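Local coordinates for glyoxylate-induced Protein (PDB 1SQ4) that is of unknown function but has the two beta barrels of a bicupin and possibly acts as a ureidoglycine aminohydrolase, at residues Gln165-Pro170 / Thr178-Asp183; His139-His144 / Met191-Val196; Ser4-Pro9 / Arg257-Leu262; His214-Leu219 / Cys246-Tyr251. All blocks are in the same frame, centred on the assembly; numbering follows the deposited sequence.

Contact 1 of 4, residues Gln165-Pro170 / Thr178-Asp183; sequences QPLVMP and TTRFVD. With SCN (thiocyanate ion), chain D.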
loop_
_atom_site.group_PDB
_atom_site.type_symbol
_atom_site.label_atom_id
_atom_site.label_comp_id
_atom_site.label_asym_id
_atom_site.label_seq_id
_atom_site.Cartn_x
_atom_site.Cartn_y
_atom_site.Cartn_z
ATOM N N GLN A 165 -0.800 33.666 31.904
ATOM C CA GLN A 165 -0.544 34.305 30.626
ATOM C C GLN A 165 0.290 33.365 29.753
ATOM O O GLN A 165 1.402 32.972 30.113
ATOM C CB GLN A 165 0.174 35.641 30.837
ATOM C CG GLN A 165 -0.163 36.717 29.797
ATOM C CD GLN A 165 -1.541 37.346 30.001
ATOM O OE1 GLN A 165 -2.576 36.665 29.918
ATOM N NE2 GLN A 165 -1.557 38.653 30.266
ATOM N N PRO A 166 -0.257 32.977 28.594
ATOM C CA PRO A 166 0.443 32.078 27.678
ATOM C C PRO A 166 1.709 32.664 27.094
ATOM O O PRO A 166 1.734 33.815 26.682
ATOM C CB PRO A 166 -0.610 31.774 26.615
ATOM C CG PRO A 166 -1.496 32.980 26.643
ATOM C CD PRO A 166 -1.617 33.274 28.108
ATOM N N LEU A 167 2.758 31.853 27.083
ATOM C CA LEU A 167 4.048 32.244 26.548
ATOM C C LEU A 167 3.959 32.123 25.032
ATOM O O LEU A 167 3.888 31.021 24.493
ATOM C CB LEU A 167 5.123 31.313 27.094
ATOM C CG LEU A 167 6.589 31.650 26.843
ATOM C CD1 LEU A 167 7.432 30.646 27.611
ATOM C CD2 LEU A 167 6.928 31.616 25.349
ATOM N N VAL A 168 3.957 33.263 24.356
ATOM C CA VAL A 168 3.852 33.321 22.904
ATOM C C VAL A 168 5.112 32.854 22.179
ATOM O O VAL A 168 6.213 33.305 22.490
ATOM C CB VAL A 168 3.516 34.759 22.463
ATOM C CG1 VAL A 168 4.565 35.715 23.000
ATOM C CG2 VAL A 168 3.424 34.842 20.956
HETATM N N MSE A 169 4.952 31.954 21.210
HETATM C CA MSE A 169 6.091 31.440 20.442
HETATM C C MSE A 169 6.707 32.570 19.620
HETATM O O MSE A 169 5.995 33.361 19.000
HETATM C CB MSE A 169 5.644 30.316 19.497
HETATM C CG MSE A 169 5.085 29.064 20.176
HETATM SE SE MSE A 169 6.404 27.800 20.890
HETATM C CE MSE A 169 6.279 28.237 22.773
ATOM N N PRO A 170 8.046 32.659 19.602
ATOM C CA PRO A 170 8.734 33.711 18.843
ATOM C C PRO A 170 8.640 33.595 17.315
ATOM O O PRO A 170 9.658 33.502 16.637
ATOM C CB PRO A 170 10.174 33.596 19.340
ATOM C CG PRO A 170 10.307 32.126 19.605
ATOM C CD PRO A 170 9.015 31.818 20.326
ATOM N N THR A 178 1.953 29.015 24.218
ATOM C CA THR A 178 1.836 27.865 25.099
ATOM C C THR A 178 1.643 28.318 26.541
ATOM O O THR A 178 2.301 29.257 26.996
ATOM C CB THR A 178 3.118 27.005 25.047
ATOM O OG1 THR A 178 3.373 26.605 23.698
ATOM C CG2 THR A 178 2.976 25.775 25.918
ATOM N N THR A 179 0.743 27.659 27.265
ATOM C CA THR A 179 0.539 28.006 28.657
ATOM C C THR A 179 1.153 26.901 29.503
ATOM O O THR A 179 0.790 25.738 29.372
ATOM C CB THR A 179 -0.944 28.142 28.995
ATOM O OG1 THR A 179 -1.292 27.191 30.013
ATOM C CG2 THR A 179 -1.790 27.914 27.759
ATOM N N ARG A 180 2.095 27.274 30.364
ATOM C CA ARG A 180 2.803 26.320 31.213
ATOM C C ARG A 180 2.473 26.514 32.682
ATOM O O ARG A 180 2.102 27.608 33.109
ATOM C CB ARG A 180 4.305 26.470 30.989
ATOM C CG ARG A 180 4.701 26.239 29.551
ATOM C CD ARG A 180 6.137 26.627 29.286
ATOM N NE ARG A 180 6.491 26.366 27.893
ATOM C CZ ARG A 180 7.567 26.853 27.289
ATOM N NH1 ARG A 180 8.410 27.634 27.954
ATOM N NH2 ARG A 180 7.796 26.567 26.015
ATOM N N PHE A 181 2.629 25.450 33.459
ATOM C CA PHE A 181 2.308 25.501 34.876
ATOM C C PHE A 181 3.517 25.230 35.747
ATOM O O PHE A 181 3.419 25.179 36.974
ATOM C CB PHE A 181 1.225 24.473 35.174
ATOM C CG PHE A 181 0.020 24.612 34.305
ATOM C CD1 PHE A 181 -1.116 25.264 34.771
ATOM C CD2 PHE A 181 0.034 24.128 33.000
ATOM C CE1 PHE A 181 -2.224 25.435 33.956
ATOM C CE2 PHE A 181 -1.066 24.293 32.174
ATOM C CZ PHE A 181 -2.201 24.950 32.651
ATOM N N VAL A 182 4.660 25.065 35.101
ATOM C CA VAL A 182 5.890 24.782 35.807
ATOM C C VAL A 182 7.071 25.442 35.123
ATOM O O VAL A 182 7.129 25.524 33.903
ATOM C CB VAL A 182 6.139 23.271 35.876
ATOM C CG1 VAL A 182 7.585 22.992 36.212
ATOM C CG2 VAL A 182 5.238 22.657 36.929
ATOM N N ASP A 183 8.017 25.908 35.925
ATOM C CA ASP A 183 9.193 26.551 35.391
ATOM C C ASP A 183 10.047 25.529 34.654
ATOM O O ASP A 183 10.424 24.500 35.216
ATOM C CB ASP A 183 9.999 27.177 36.515
ATOM C CG ASP A 183 10.959 28.208 36.012
ATOM O OD1 ASP A 183 11.750 27.884 35.098
ATOM O OD2 ASP A 183 10.924 29.350 36.526
HETATM S S SCN D . 4.339 22.352 25.010
HETATM C C SCN D . 5.713 23.338 24.959
HETATM N N SCN D . 6.621 24.017 24.901
#

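Contact 2 of 4, residues His139-His144 / Met191-Val196; sequences HWIRKH and MHVNIV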
loop_
_atom_site.group_PDB
_atom_site.type_symbol
_atom_site.label_atom_id
_atom_site.label_comp_id
_atom_site.label_asym_id
_atom_site.label_seq_id
_atom_site.Cartn_x
_atom_site.Cartn_y
_atom_site.Cartn_z
ATOM N N HIS A 139 -10.010 15.751 33.722
ATOM C CA HIS A 139 -8.997 14.880 33.151
ATOM C C HIS A 139 -8.033 14.493 34.254
ATOM O O HIS A 139 -7.675 15.320 35.084
ATOM C CB HIS A 139 -8.224 15.590 32.032
ATOM C CG HIS A 139 -8.972 15.688 30.741
ATOM N ND1 HIS A 139 -8.488 15.174 29.559
ATOM C CD2 HIS A 139 -10.166 16.258 30.440
ATOM C CE1 HIS A 139 -9.347 15.421 28.587
ATOM N NE2 HIS A 139 -10.374 16.078 29.097
ATOM N N TRP A 140 -7.609 13.236 34.257
ATOM C CA TRP A 140 -6.684 12.754 35.267
ATOM C C TRP A 140 -5.505 12.085 34.560
ATOM O O TRP A 140 -5.617 10.991 34.012
ATOM C CB TRP A 140 -7.419 11.777 36.189
ATOM C CG TRP A 140 -6.632 11.231 37.363
ATOM C CD1 TRP A 140 -5.382 11.595 37.761
ATOM C CD2 TRP A 140 -7.033 10.164 38.237
ATOM N NE1 TRP A 140 -4.970 10.811 38.822
ATOM C CE2 TRP A 140 -5.970 9.921 39.130
ATOM C CE3 TRP A 140 -8.194 9.375 38.346
ATOM C CZ2 TRP A 140 -6.020 8.936 40.115
ATOM C CZ3 TRP A 140 -8.243 8.391 39.333
ATOM C CH2 TRP A 140 -7.160 8.183 40.198
ATOM N N ILE A 141 -4.366 12.762 34.571
ATOM C CA ILE A 141 -3.180 12.248 33.926
ATOM C C ILE A 141 -2.213 11.660 34.958
ATOM O O ILE A 141 -1.796 12.347 35.892
ATOM C CB ILE A 141 -2.521 13.376 33.135
ATOM C CG1 ILE A 141 -3.531 13.942 32.144
ATOM C CG2 ILE A 141 -1.314 12.861 32.407
ATOM C CD1 ILE A 141 -3.118 15.235 31.496
ATOM N N ARG A 142 -1.855 10.390 34.778
ATOM C CA ARG A 142 -0.962 9.703 35.713
ATOM C C ARG A 142 0.367 9.250 35.142
ATOM O O ARG A 142 0.483 8.967 33.948
ATOM C CB ARG A 142 -1.665 8.475 36.317
ATOM C CG ARG A 142 -2.867 8.813 37.195
ATOM C CD ARG A 142 -3.735 7.603 37.508
ATOM N NE ARG A 142 -3.193 6.700 38.526
ATOM C CZ ARG A 142 -2.587 5.548 38.263
ATOM N NH1 ARG A 142 -2.431 5.154 37.005
ATOM N NH2 ARG A 142 -2.165 4.777 39.256
ATOM N N LYS A 143 1.366 9.172 36.014
ATOM C CA LYS A 143 2.696 8.720 35.634
ATOM C C LYS A 143 3.505 8.376 36.862
ATOM O O LYS A 143 3.360 9.000 37.908
ATOM C CB LYS A 143 3.457 9.798 34.863
ATOM C CG LYS A 143 4.922 9.449 34.568
ATOM C CD LYS A 143 5.672 10.698 34.128
ATOM C CE LYS A 143 7.117 10.448 33.674
ATOM N NZ LYS A 143 7.959 9.647 34.598
ATOM N N HIS A 144 4.358 7.375 36.742
ATOM C CA HIS A 144 5.193 7.034 37.863
ATOM C C HIS A 144 6.292 8.088 37.877
ATOM O O HIS A 144 7.008 8.289 36.886
ATOM C CB HIS A 144 5.778 5.632 37.692
ATOM C CG HIS A 144 4.806 4.533 37.995
ATOM N ND1 HIS A 144 4.965 3.251 37.506
ATOM C CD2 HIS A 144 3.690 4.506 38.755
ATOM C CE1 HIS A 144 3.989 2.487 37.955
ATOM N NE2 HIS A 144 3.198 3.220 38.716
HETATM N N MSE A 191 7.653 15.822 34.369
HETATM C CA MSE A 191 6.590 15.806 33.379
HETATM C C MSE A 191 5.920 17.164 33.304
HETATM O O MSE A 191 5.806 17.876 34.304
HETATM C CB MSE A 191 5.526 14.771 33.732
HETATM C CG MSE A 191 4.619 15.201 34.868
HETATM SE SE MSE A 191 2.994 14.167 34.884
HETATM C CE MSE A 191 2.248 14.757 36.581
ATOM N N HIS A 192 5.470 17.516 32.110
ATOM C CA HIS A 192 4.786 18.771 31.919
ATOM C C HIS A 192 3.441 18.466 31.279
ATOM O O HIS A 192 3.323 17.577 30.435
ATOM C CB HIS A 192 5.586 19.694 30.994
ATOM C CG HIS A 192 6.864 20.212 31.588
ATOM N ND1 HIS A 192 7.902 20.675 30.800
ATOM C CD2 HIS A 192 7.256 20.397 32.868
ATOM C CE1 HIS A 192 8.870 21.123 31.577
ATOM N NE2 HIS A 192 8.508 20.969 32.836
ATOM N N VAL A 193 2.422 19.193 31.712
ATOM C CA VAL A 193 1.081 19.070 31.164
ATOM C C VAL A 193 0.712 20.522 30.886
ATOM O O VAL A 193 0.350 21.264 31.801
ATOM C CB VAL A 193 0.089 18.467 32.196
ATOM C CG1 VAL A 193 -1.275 18.280 31.563
ATOM C CG2 VAL A 193 0.598 17.134 32.703
ATOM N N ASN A 194 0.847 20.943 29.631
ATOM C CA ASN A 194 0.526 22.324 29.248
ATOM C C ASN A 194 -0.634 22.338 28.264
ATOM O O ASN A 194 -1.229 21.305 27.982
ATOM C CB ASN A 194 1.719 23.006 28.571
ATOM C CG ASN A 194 3.036 22.724 29.269
ATOM O OD1 ASN A 194 3.191 22.979 30.471
ATOM N ND2 ASN A 194 4.004 22.210 28.512
ATOM N N ILE A 195 -0.952 23.525 27.761
ATOM C CA ILE A 195 -2.003 23.688 26.776
ATOM C C ILE A 195 -1.415 24.507 25.642
ATOM O O ILE A 195 -0.920 25.613 25.858
ATOM C CB ILE A 195 -3.211 24.433 27.331
ATOM C CG1 ILE A 195 -3.705 23.746 28.594
ATOM C CG2 ILE A 195 -4.333 24.457 26.272
ATOM C CD1 ILE A 195 -4.910 24.417 29.212
ATOM N N VAL A 196 -1.443 23.949 24.436
ATOM C CA VAL A 196 -0.907 24.637 23.275
ATOM C C VAL A 196 -2.042 25.452 22.654
ATOM O O VAL A 196 -3.115 24.924 22.388
ATOM C CB VAL A 196 -0.362 23.625 22.269
ATOM C CG1 VAL A 196 0.313 24.343 21.112
ATOM C CG2 VAL A 196 0.600 22.694 22.969
#

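Contact 3 of 4, residues Ser4-Pro9 / Arg257-Leu262; sequences SSYYAP and RFRYLL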
loop_
_atom_site.group_PDB
_atom_site.type_symbol
_atom_site.label_atom_id
_atom_site.label_comp_id
_atom_site.label_asym_id
_atom_site.label_seq_id
_atom_site.Cartn_x
_atom_site.Cartn_y
_atom_site.Cartn_z
ATOM N N SER A 4 -13.145 31.020 28.776
ATOM C CA SER A 4 -12.751 29.897 27.916
ATOM C C SER A 4 -13.669 28.689 28.040
ATOM O O SER A 4 -14.199 28.400 29.115
ATOM C CB SER A 4 -11.323 29.442 28.229
ATOM O OG SER A 4 -10.360 30.405 27.839
ATOM N N SER A 5 -13.835 27.974 26.933
ATOM C CA SER A 5 -14.681 26.792 26.901
ATOM C C SER A 5 -13.834 25.538 26.788
ATOM O O SER A 5 -12.702 25.575 26.293
ATOM C CB SER A 5 -15.611 26.842 25.697
ATOM O OG SER A 5 -14.868 26.685 24.498
ATOM N N TYR A 6 -14.386 24.419 27.236
ATOM C CA TYR A 6 -13.674 23.159 27.158
ATOM C C TYR A 6 -14.655 22.041 26.845
ATOM O O TYR A 6 -15.741 21.975 27.410
ATOM C CB TYR A 6 -12.970 22.877 28.479
ATOM C CG TYR A 6 -12.196 24.048 29.036
ATOM C CD1 TYR A 6 -10.915 24.367 28.575
ATOM C CD2 TYR A 6 -12.737 24.815 30.057
ATOM C CE1 TYR A 6 -10.192 25.433 29.141
ATOM C CE2 TYR A 6 -12.036 25.867 30.620
ATOM C CZ TYR A 6 -10.774 26.172 30.170
ATOM O OH TYR A 6 -10.112 27.199 30.796
ATOM N N TYR A 7 -14.279 21.170 25.924
ATOM C CA TYR A 7 -15.146 20.069 25.565
ATOM C C TYR A 7 -15.095 19.000 26.645
ATOM O O TYR A 7 -14.050 18.777 27.267
ATOM C CB TYR A 7 -14.730 19.469 24.221
ATOM C CG TYR A 7 -15.438 18.177 23.895
ATOM C CD1 TYR A 7 -14.977 16.957 24.391
ATOM C CD2 TYR A 7 -16.578 18.168 23.086
ATOM C CE1 TYR A 7 -15.633 15.758 24.081
ATOM C CE2 TYR A 7 -17.239 16.968 22.777
ATOM C CZ TYR A 7 -16.760 15.773 23.272
ATOM O OH TYR A 7 -17.386 14.589 22.940
ATOM N N ALA A 8 -16.235 18.346 26.860
ATOM C CA ALA A 8 -16.350 17.286 27.855
ATOM C C ALA A 8 -17.334 16.220 27.381
ATOM O O ALA A 8 -18.472 16.523 27.035
ATOM C CB ALA A 8 -16.802 17.859 29.189
ATOM N N PRO A 9 -16.899 14.951 27.368
ATOM C CA PRO A 9 -17.728 13.828 26.939
ATOM C C PRO A 9 -18.966 13.756 27.796
ATOM O O PRO A 9 -18.958 14.182 28.952
ATOM C CB PRO A 9 -16.838 12.618 27.186
ATOM C CG PRO A 9 -15.470 13.170 27.146
ATOM C CD PRO A 9 -15.611 14.462 27.883
ATOM N N ARG A 257 -10.563 30.039 18.721
ATOM C CA ARG A 257 -9.231 29.601 19.109
ATOM C C ARG A 257 -9.163 28.074 19.059
ATOM O O ARG A 257 -10.147 27.399 19.338
ATOM C CB ARG A 257 -8.894 30.120 20.512
ATOM C CG ARG A 257 -7.401 30.193 20.786
ATOM C CD ARG A 257 -7.054 31.148 21.925
ATOM N NE ARG A 257 -7.736 30.776 23.157
ATOM C CZ ARG A 257 -7.186 30.809 24.368
ATOM N NH1 ARG A 257 -5.928 31.202 24.530
ATOM N NH2 ARG A 257 -7.897 30.429 25.420
ATOM N N PHE A 258 -8.011 27.535 18.676
ATOM C CA PHE A 258 -7.826 26.083 18.592
ATOM C C PHE A 258 -6.771 25.704 19.610
ATOM O O PHE A 258 -5.644 26.182 19.528
ATOM C CB PHE A 258 -7.337 25.682 17.198
ATOM C CG PHE A 258 -6.892 24.253 17.106
ATOM C CD1 PHE A 258 -7.806 23.214 17.250
ATOM C CD2 PHE A 258 -5.555 23.940 16.884
ATOM C CE1 PHE A 258 -7.393 21.880 17.176
ATOM C CE2 PHE A 258 -5.133 22.611 16.809
ATOM C CZ PHE A 258 -6.058 21.578 16.954
ATOM N N ARG A 259 -7.104 24.847 20.563
ATOM C CA ARG A 259 -6.100 24.514 21.557
ATOM C C ARG A 259 -6.215 23.115 22.132
ATOM O O ARG A 259 -7.294 22.535 22.165
ATOM C CB ARG A 259 -6.112 25.579 22.672
ATOM C CG ARG A 259 -7.489 25.929 23.253
ATOM C CD ARG A 259 -7.517 27.308 23.944
ATOM N NE ARG A 259 -6.492 27.469 24.977
ATOM C CZ ARG A 259 -6.745 27.639 26.271
ATOM N NH1 ARG A 259 -7.995 27.670 26.706
ATOM N NH2 ARG A 259 -5.749 27.770 27.135
ATOM N N TYR A 260 -5.095 22.550 22.561
ATOM C CA TYR A 260 -5.150 21.222 23.108
ATOM C C TYR A 260 -4.262 20.997 24.290
ATOM O O TYR A 260 -3.206 21.607 24.424
ATOM C CB TYR A 260 -4.832 20.185 22.040
ATOM C CG TYR A 260 -3.548 20.421 21.287
ATOM C CD1 TYR A 260 -3.573 20.833 19.950
ATOM C CD2 TYR A 260 -2.303 20.180 21.880
ATOM C CE1 TYR A 260 -2.400 20.992 19.223
ATOM C CE2 TYR A 260 -1.119 20.336 21.152
ATOM C CZ TYR A 260 -1.181 20.739 19.828
ATOM O OH TYR A 260 -0.032 20.871 19.083
ATOM N N LEU A 261 -4.719 20.111 25.157
ATOM C CA LEU A 261 -3.988 19.739 26.352
ATOM C C LEU A 261 -2.876 18.799 25.900
ATOM O O LEU A 261 -3.105 17.905 25.089
ATOM C CB LEU A 261 -4.940 19.022 27.302
ATOM C CG LEU A 261 -4.359 18.418 28.566
ATOM C CD1 LEU A 261 -4.033 19.514 29.566
ATOM C CD2 LEU A 261 -5.369 17.447 29.148
ATOM N N LEU A 262 -1.675 19.001 26.422
ATOM C CA LEU A 262 -0.531 18.174 26.054
ATOM C C LEU A 262 0.260 17.729 27.271
ATOM O O LEU A 262 0.513 18.517 28.186
ATOM C CB LEU A 262 0.385 18.966 25.114
ATOM C CG LEU A 262 1.718 18.349 24.661
ATOM C CD1 LEU A 262 2.221 19.115 23.455
ATOM C CD2 LEU A 262 2.749 18.376 25.777
#

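Contact 4 of 4, residues His214-Leu219 / Cys246-Tyr251; sequences HGLYVL and CPQACY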
loop_
_atom_site.group_PDB
_atom_site.type_symbol
_atom_site.label_atom_id
_atom_site.label_comp_id
_atom_site.label_asym_id
_atom_site.label_seq_id
_atom_site.Cartn_x
_atom_site.Cartn_y
_atom_site.Cartn_z
ATOM N N HIS A 214 4.268 11.697 23.039
ATOM C CA HIS A 214 3.432 12.474 23.923
ATOM C C HIS A 214 2.021 12.544 23.374
ATOM O O HIS A 214 1.795 12.319 22.184
ATOM C CB HIS A 214 3.989 13.879 24.140
ATOM C CG HIS A 214 4.181 14.666 22.886
ATOM N ND1 HIS A 214 5.172 14.377 21.976
ATOM C CD2 HIS A 214 3.530 15.748 22.404
ATOM C CE1 HIS A 214 5.125 15.247 20.984
ATOM N NE2 HIS A 214 4.137 16.090 21.220
ATOM N N GLY A 215 1.069 12.838 24.253
ATOM C CA GLY A 215 -0.314 12.898 23.836
ATOM C C GLY A 215 -0.824 14.302 23.662
ATOM O O GLY A 215 -0.298 15.244 24.251
ATOM N N LEU A 216 -1.855 14.426 22.834
ATOM C CA LEU A 216 -2.502 15.698 22.541
ATOM C C LEU A 216 -3.994 15.490 22.648
ATOM O O LEU A 216 -4.519 14.560 22.056
ATOM C CB LEU A 216 -2.176 16.140 21.117
ATOM C CG LEU A 216 -0.892 16.915 20.885
ATOM C CD1 LEU A 216 0.227 16.395 21.754
ATOM C CD2 LEU A 216 -0.522 16.805 19.409
ATOM N N TYR A 217 -4.677 16.347 23.398
ATOM C CA TYR A 217 -6.129 16.238 23.531
ATOM C C TYR A 217 -6.736 17.591 23.186
ATOM O O TYR A 217 -6.569 18.557 23.923
ATOM C CB TYR A 217 -6.528 15.831 24.956
ATOM C CG TYR A 217 -8.020 15.656 25.134
ATOM C CD1 TYR A 217 -8.863 16.754 25.223
ATOM C CD2 TYR A 217 -8.595 14.385 25.153
ATOM C CE1 TYR A 217 -10.238 16.601 25.322
ATOM C CE2 TYR A 217 -9.978 14.219 25.255
ATOM C CZ TYR A 217 -10.791 15.339 25.338
ATOM O OH TYR A 217 -12.155 15.195 25.454
ATOM N N VAL A 218 -7.446 17.663 22.072
ATOM C CA VAL A 218 -8.023 18.933 21.667
ATOM C C VAL A 218 -9.123 19.381 22.622
ATOM O O VAL A 218 -10.162 18.739 22.733
ATOM C CB VAL A 218 -8.583 18.849 20.236
ATOM C CG1 VAL A 218 -8.989 20.227 19.757
ATOM C CG2 VAL A 218 -7.537 18.246 19.314
ATOM N N LEU A 219 -8.879 20.491 23.310
ATOM C CA LEU A 219 -9.843 21.035 24.249
ATOM C C LEU A 219 -10.866 21.935 23.566
ATOM O O LEU A 219 -12.031 21.979 23.959
ATOM C CB LEU A 219 -9.144 21.843 25.351
ATOM C CG LEU A 219 -8.401 21.064 26.437
ATOM C CD1 LEU A 219 -7.843 22.018 27.472
ATOM C CD2 LEU A 219 -9.348 20.061 27.081
ATOM N N CYS A 246 7.888 12.217 15.134
ATOM C CA CYS A 246 6.764 12.347 14.216
ATOM C C CYS A 246 6.558 13.822 13.858
ATOM O O CYS A 246 6.295 14.644 14.729
ATOM C CB CYS A 246 5.495 11.799 14.858
ATOM S SG CYS A 246 4.046 11.919 13.785
ATOM N N PRO A 247 6.684 14.180 12.570
ATOM C CA PRO A 247 6.498 15.583 12.184
ATOM C C PRO A 247 5.110 16.116 12.559
ATOM O O PRO A 247 4.117 15.390 12.502
ATOM C CB PRO A 247 6.723 15.553 10.675
ATOM C CG PRO A 247 7.671 14.406 10.500
ATOM C CD PRO A 247 7.089 13.370 11.410
ATOM N N GLN A 248 5.052 17.388 12.942
ATOM C CA GLN A 248 3.795 18.017 13.332
ATOM C C GLN A 248 3.625 19.393 12.721
ATOM O O GLN A 248 4.406 20.307 12.989
ATOM C CB GLN A 248 3.730 18.162 14.846
ATOM C CG GLN A 248 4.066 16.913 15.624
ATOM C CD GLN A 248 3.900 17.133 17.106
ATOM O OE1 GLN A 248 2.819 17.497 17.554
ATOM N NE2 GLN A 248 4.961 16.923 17.876
ATOM N N ALA A 249 2.592 19.547 11.909
ATOM C CA ALA A 249 2.302 20.828 11.273
ATOM C C ALA A 249 0.852 21.122 11.558
ATOM O O ALA A 249 0.015 20.217 11.602
ATOM C CB ALA A 249 2.529 20.737 9.786
ATOM N N CYS A 250 0.541 22.388 11.742
ATOM C CA CYS A 250 -0.824 22.726 12.049
ATOM C C CYS A 250 -1.402 23.768 11.119
ATOM O O CYS A 250 -0.697 24.652 10.649
ATOM C CB CYS A 250 -0.923 23.203 13.495
ATOM S SG CYS A 250 -2.611 23.557 13.976
ATOM N N TYR A 251 -2.697 23.658 10.860
ATOM C CA TYR A 251 -3.366 24.600 9.982
ATOM C C TYR A 251 -4.667 24.997 10.663
ATOM O O TYR A 251 -5.737 24.552 10.269
ATOM C CB TYR A 251 -3.663 23.936 8.633
ATOM C CG TYR A 251 -3.600 24.859 7.434
ATOM C CD1 TYR A 251 -2.439 24.954 6.654
ATOM C CD2 TYR A 251 -4.701 25.636 7.076
ATOM C CE1 TYR A 251 -2.380 25.805 5.540
ATOM C CE2 TYR A 251 -4.660 26.491 5.972
ATOM C CZ TYR A 251 -3.501 26.577 5.205
ATOM O OH TYR A 251 -3.467 27.458 4.134
#

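Contact 1 of 4, residues Gln165-Pro170 / Thr178-Asp183
Leu167 CD1 lies over one face of the Arg180 guanidinium, 3.2 Å from NH1. At an edge of the same group, near its plane, sits the nitrogen of a thiocyanate ion, probably from the crystallisation liquor. Arg180 NH2 donates a hydrogen bond of 3.0 Å to that nitrogen. The selenomethionine Met169 brings CE in obliquely, 3.9 Å from Arg180 NH2. The Met169 chain bends at chi2 and chi3 (-80° and 103°), which turns CE back to within 3.5 Å of Thr178 OG1. The other branch of Thr178, CG2, packs on the thiocyanate carbon. Between the backbones, Leu167 N bonds to Thr178 O at 2.6 Å and Thr178 N to Leu167 O at 2.8 Å. Leu167 and Thr178 are thus an antiparallel hydrogen-bonded pair, with both side chains on one face. Ile41 of the second subunit packs on Met169. The arrangement is a short beta hairpin, strands 167-168 and 176-179, at the margin of the large antiparallel sheet of the bicupin fold.

Contact 2 of 4, residues His139-His144 / Met191-Val196
Ile141 and the selenomethionine Met191 bury the most surface here, followed by Lys143. Ile141 meets Val193 tip to tip, with CD1 3.6 Å from Val193 CG1. The CG1 branch of Ile141 stands anti to its carbonyl carbon (chi1 -57°) and carries CD1 across to the other strand. Met191 and Lys143 run alongside each other, pointing opposite ways. Lys143 CD comes within 4.1 Å of Met191 CB, so the contact uses the aliphatic part of the lysine. A bend at chi4 (-50°) carries NZ of Lys143 to His144 O (2.8 Å) and into a salt bridge with Asp190. No hydrogen bond joins the two strands, whose nearest CA atoms are 8.4 Å apart, between Lys143 and Met191. Val93 of strand 90-98 packs on both Met191 and Val193, and Leu261 adds to the cover of Val193. All four touching residues are buried. Strand 136-144 belongs to one sheet and strand 191-198 to another, so this is side-chain packing between the two barrels of a bicupin.

Contact 3 of 4, residues Ser4-Pro9 / Arg257-Leu262
Ser4 and Tyr6 bring the N-terminal segment against Arg257, just before strand 258-265, and Arg259 within it. This strand lies in the large antiparallel sheet of the bicupin fold, and the segment 4-9 has no regular structure of its own. The contact is small and is made by side chains.

The polar approaches come first. Ser4 OG lies at an edge of the Arg257 guanidinium, near its plane, 3.5 Å from NH2. The same oxygen is 3.8 Å from Arg259 NH1. The firm bonds of Arg259 go to other residues: NH2 makes a salt bridge with Glu161, and NE bonds to Asn197. Tyr6 OH also bonds to Glu161. The carboxylate of Glu161 therefore links the tyrosine and the arginine, and probably helps to balance the positive charge gathered here.

Packing of flat groups comes second. The Tyr6 ring meets Arg259 through CE1, and the ring and guanidinium planes stand 44° apart. The Arg259 chain bends at chi3 (-54°), which turns its end round toward Tyr6. That brings NH1 to 4.0 Å from Tyr6 CE1, in an oblique approach.

Contact 4 of 4, residues His214-Leu219 / Cys246-Tyr251
The side chains of His214 and Gln248 approach each other from facing strands inside the second cupin barrel. Gln248 NE2 lies at an edge of the His214 ring, in its plane, 3.5 Å from CE1. The ring and amide planes are turned 47° apart. Gln248 is extended beyond CG (chi2 -177°), which lets the amide reach across to the histidine.

The hydrogen bonds of the pair go to other residues. His214 ND1 bonds to Met212 O, which helps to fix the rotation of the ring. Gln248 OE1 bonds to Tyr225 OH, and NE2 has a weak bond to Glu208.

Van der Waals contact is slight: the Leu216 methyl CD2 lies 3.9 Å from the amide oxygen Gln248 OE1. All three residues are buried. His210 meets His214 with its ring nearly at a right angle. Together with Glu208 and Gln248, these histidines form a cluster that resembles the metal site of ureidoglycine aminohydrolases.

Strand 212-220 runs between strands 239-244 and 258-265 of the large sheet. Strand 248-251 lies in the smaller sheet facing it, between strands 203-204 and 222-227. The contact bridges the two sheets of the barrel, with Leu242 packed against Leu216 and Gln248.

From the N terminus, segment 4-9 opens contact 3, which closes only at 257-262. That longest loop encloses all the other contacts. Contact 2 starts at 139-144 and closes at 191-196, and contact 1 lies within it as a short hairpin loop. Contact 4 then opens at 214-219 and closes at 246-251, in series after contact 2. None of the loops cross. All four contacts reach the large sheet. Strand 191-198 pairs with strand 176-179 on one side, through Ile195 and Thr179, and with strand 258-265 on the other. Strand 258-265 in turn pairs with strand 212-220. Contact 2 joins the two barrels, contact 4 the two sheets of the second, and contact 3 lays the N-terminal segment against strand 258-265.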